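Local coordinates for protein pumilio homology domain family member 4 (Saccharomyces cerevisiae, PDB 3BWT) that binds single-stranded mRNA through a curved array of Pumilio repeats and belongs to the PUF family of RNA-binding proteins, at residues A[208-213]-A[245-250]. Numbering follows the deposited sequence.
Sequences VVQYII and GSNVIE
Q210 swings CG clear of its own carbonyl carbon (chi1 -63°) and then runs extended, which brings its amide across to N247. V209 and V248 share another torsion: in each, CG1 stands anti to the backbone N (chi1 179° in both). These two methyls meet, V209 CG1 lying 4.1 Å from V248 CG1, and the side chains cross at about a right angle. Beside this apolar pair, Q210 lays its aliphatic part against the valine, with Q210 CG 4.2 Å from V248 CG2. Its amide ends beside the carbonyl O and CB of N247. Q210 NE2 is 3.3 Å from N247 CB, and Q210 CD is 3.7 Å from N247 O. This is van der Waals packing, with no hydrogen bond between the two segments. The same NE2 makes a weak hydrogen bond to N206 OD1, one turn earlier on its own helix.

The segments run nearly parallel, with axes 9.5 Å apart at closest and 10° between their directions. The backbones come nearest at Q210 and V248, whose CA atoms are 5.9 Å apart. Such side-by-side helices from successive repeats are characteristic of the Pumilio homology domain; here they join Pumilio repeats 6 and 7. In PUF proteins, helices in this position line the concave, RNA-binding surface. V209 also packs on V196 and L199 of helix 196-200 and V248 on T200, while V248 touches L232 of helix 224-232 and I213 packs on T225 and I228 of that same helix. Helix 169-179 flanks segment 208-213, and helix 284-298 flanks segment 245-250, continuing the row of repeats.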
loop_
_atom_site.group_PDB
_atom_site.type_symbol
_atom_site.label_atom_id
_atom_site.label_comp_id
_atom_site.label_asym_id
_atom_site.label_seq_id
_atom_site.Cartn_x
_atom_site.Cartn_y
_atom_site.Cartn_z
ATOM N N VAL A 208 -4.452 5.119 6.118
ATOM C CA VAL A 208 -3.666 4.405 7.121
ATOM C C VAL A 208 -4.508 4.146 8.377
ATOM O O VAL A 208 -4.489 3.061 8.935
ATOM C CB VAL A 208 -2.385 5.197 7.507
ATOM C CG1 VAL A 208 -1.682 4.548 8.687
ATOM C CG2 VAL A 208 -1.432 5.322 6.320
ATOM N N VAL A 209 -5.251 5.149 8.818
ATOM C CA VAL A 209 -6.088 5.004 9.990
ATOM C C VAL A 209 -7.155 3.936 9.759
ATOM O O VAL A 209 -7.477 3.154 10.657
ATOM C CB VAL A 209 -6.736 6.344 10.369
ATOM C CG1 VAL A 209 -7.624 6.188 11.589
ATOM C CG2 VAL A 209 -5.661 7.383 10.625
ATOM N N GLN A 210 -7.695 3.892 8.547
ATOM C CA GLN A 210 -8.671 2.863 8.197
ATOM C C GLN A 210 -8.032 1.482 8.153
ATOM O O GLN A 210 -8.647 0.488 8.519
ATOM C CB GLN A 210 -9.270 3.140 6.827
ATOM C CG GLN A 210 -10.059 4.428 6.690
ATOM C CD GLN A 210 -10.774 4.480 5.348
ATOM O OE1 GLN A 210 -11.593 3.616 5.044
ATOM N NE2 GLN A 210 -10.443 5.470 4.528
ATOM N N TYR A 211 -6.797 1.414 7.675
ATOM C CA TYR A 211 -6.183 0.128 7.433
ATOM C C TYR A 211 -5.909 -0.603 8.745
ATOM O O TYR A 211 -5.972 -1.830 8.813
ATOM C CB TYR A 211 -4.909 0.289 6.608
ATOM C CG TYR A 211 -4.544 -0.973 5.862
ATOM C CD1 TYR A 211 -5.421 -1.529 4.936
ATOM C CD2 TYR A 211 -3.341 -1.617 6.098
ATOM C CE1 TYR A 211 -5.101 -2.681 4.260
ATOM C CE2 TYR A 211 -3.012 -2.778 5.430
ATOM C CZ TYR A 211 -3.893 -3.306 4.511
ATOM O OH TYR A 211 -3.565 -4.464 3.847
ATOM N N ILE A 212 -5.604 0.158 9.788
ATOM C CA ILE A 212 -5.379 -0.417 11.100
ATOM C C ILE A 212 -6.613 -1.189 11.504
ATOM O O ILE A 212 -6.523 -2.304 11.996
ATOM C CB ILE A 212 -5.124 0.674 12.148
ATOM C CG1 ILE A 212 -3.804 1.383 11.847
ATOM C CG2 ILE A 212 -5.162 0.082 13.575
ATOM C CD1 ILE A 212 -3.552 2.591 12.714
ATOM N N ILE A 213 -7.771 -0.579 11.285
ATOM C CA ILE A 213 -9.039 -1.190 11.650
ATOM C C ILE A 213 -9.338 -2.382 10.754
ATOM O O ILE A 213 -9.713 -3.445 11.226
ATOM C CB ILE A 213 -10.162 -0.169 11.568
ATOM C CG1 ILE A 213 -9.840 1.000 12.496
ATOM C CG2 ILE A 213 -11.495 -0.802 11.933
ATOM C CD1 ILE A 213 -10.942 2.018 12.613
ATOM N N GLY A 245 -11.972 12.910 6.779
ATOM C CA GLY A 245 -12.371 12.411 8.082
ATOM C C GLY A 245 -13.560 11.475 8.000
ATOM O O GLY A 245 -13.639 10.499 8.746
ATOM N N SER A 246 -14.480 11.771 7.086
ATOM C CA SER A 246 -15.694 10.977 6.920
ATOM C C SER A 246 -15.400 9.547 6.448
ATOM O O SER A 246 -16.219 8.643 6.626
ATOM C CB SER A 246 -16.665 11.667 5.945
ATOM O OG SER A 246 -16.219 11.557 4.600
ATOM N N ASN A 247 -14.240 9.351 5.830
ATOM C CA ASN A 247 -13.833 8.020 5.382
ATOM C C ASN A 247 -13.622 7.123 6.575
ATOM O O ASN A 247 -13.962 5.952 6.553
ATOM C CB ASN A 247 -12.530 8.085 4.596
ATOM C CG ASN A 247 -12.685 8.765 3.260
ATOM O OD1 ASN A 247 -11.696 9.170 2.661
ATOM N ND2 ASN A 247 -13.926 8.897 2.783
ATOM N N VAL A 248 -13.038 7.697 7.617
ATOM C CA VAL A 248 -12.790 6.987 8.854
ATOM C C VAL A 248 -14.096 6.738 9.610
ATOM O O VAL A 248 -14.345 5.635 10.085
ATOM C CB VAL A 248 -11.786 7.753 9.745
ATOM C CG1 VAL A 248 -11.562 7.007 11.046
ATOM C CG2 VAL A 248 -10.466 7.938 9.015
ATOM N N ILE A 249 -14.939 7.755 9.720
ATOM C CA ILE A 249 -16.202 7.567 10.420
ATOM C C ILE A 249 -16.980 6.399 9.805
ATOM O O ILE A 249 -17.424 5.500 10.525
ATOM C CB ILE A 249 -17.053 8.845 10.443
ATOM C CG1 ILE A 249 -16.318 9.959 11.191
ATOM C CG2 ILE A 249 -18.371 8.573 11.115
ATOM C CD1 ILE A 249 -16.276 9.771 12.685
ATOM N N GLU A 250 -17.125 6.415 8.479
ATOM C CA GLU A 250 -17.734 5.310 7.729
ATOM C C GLU A 250 -17.053 3.965 7.971
ATOM O O GLU A 250 -17.709 2.924 8.060
ATOM C CB GLU A 250 -17.684 5.597 6.230
ATOM C CG GLU A 250 -18.926 6.260 5.665
ATOM C CD GLU A 250 -19.234 5.774 4.260
ATOM O OE1 GLU A 250 -18.496 4.892 3.762
ATOM O OE2 GLU A 250 -20.211 6.267 3.658
#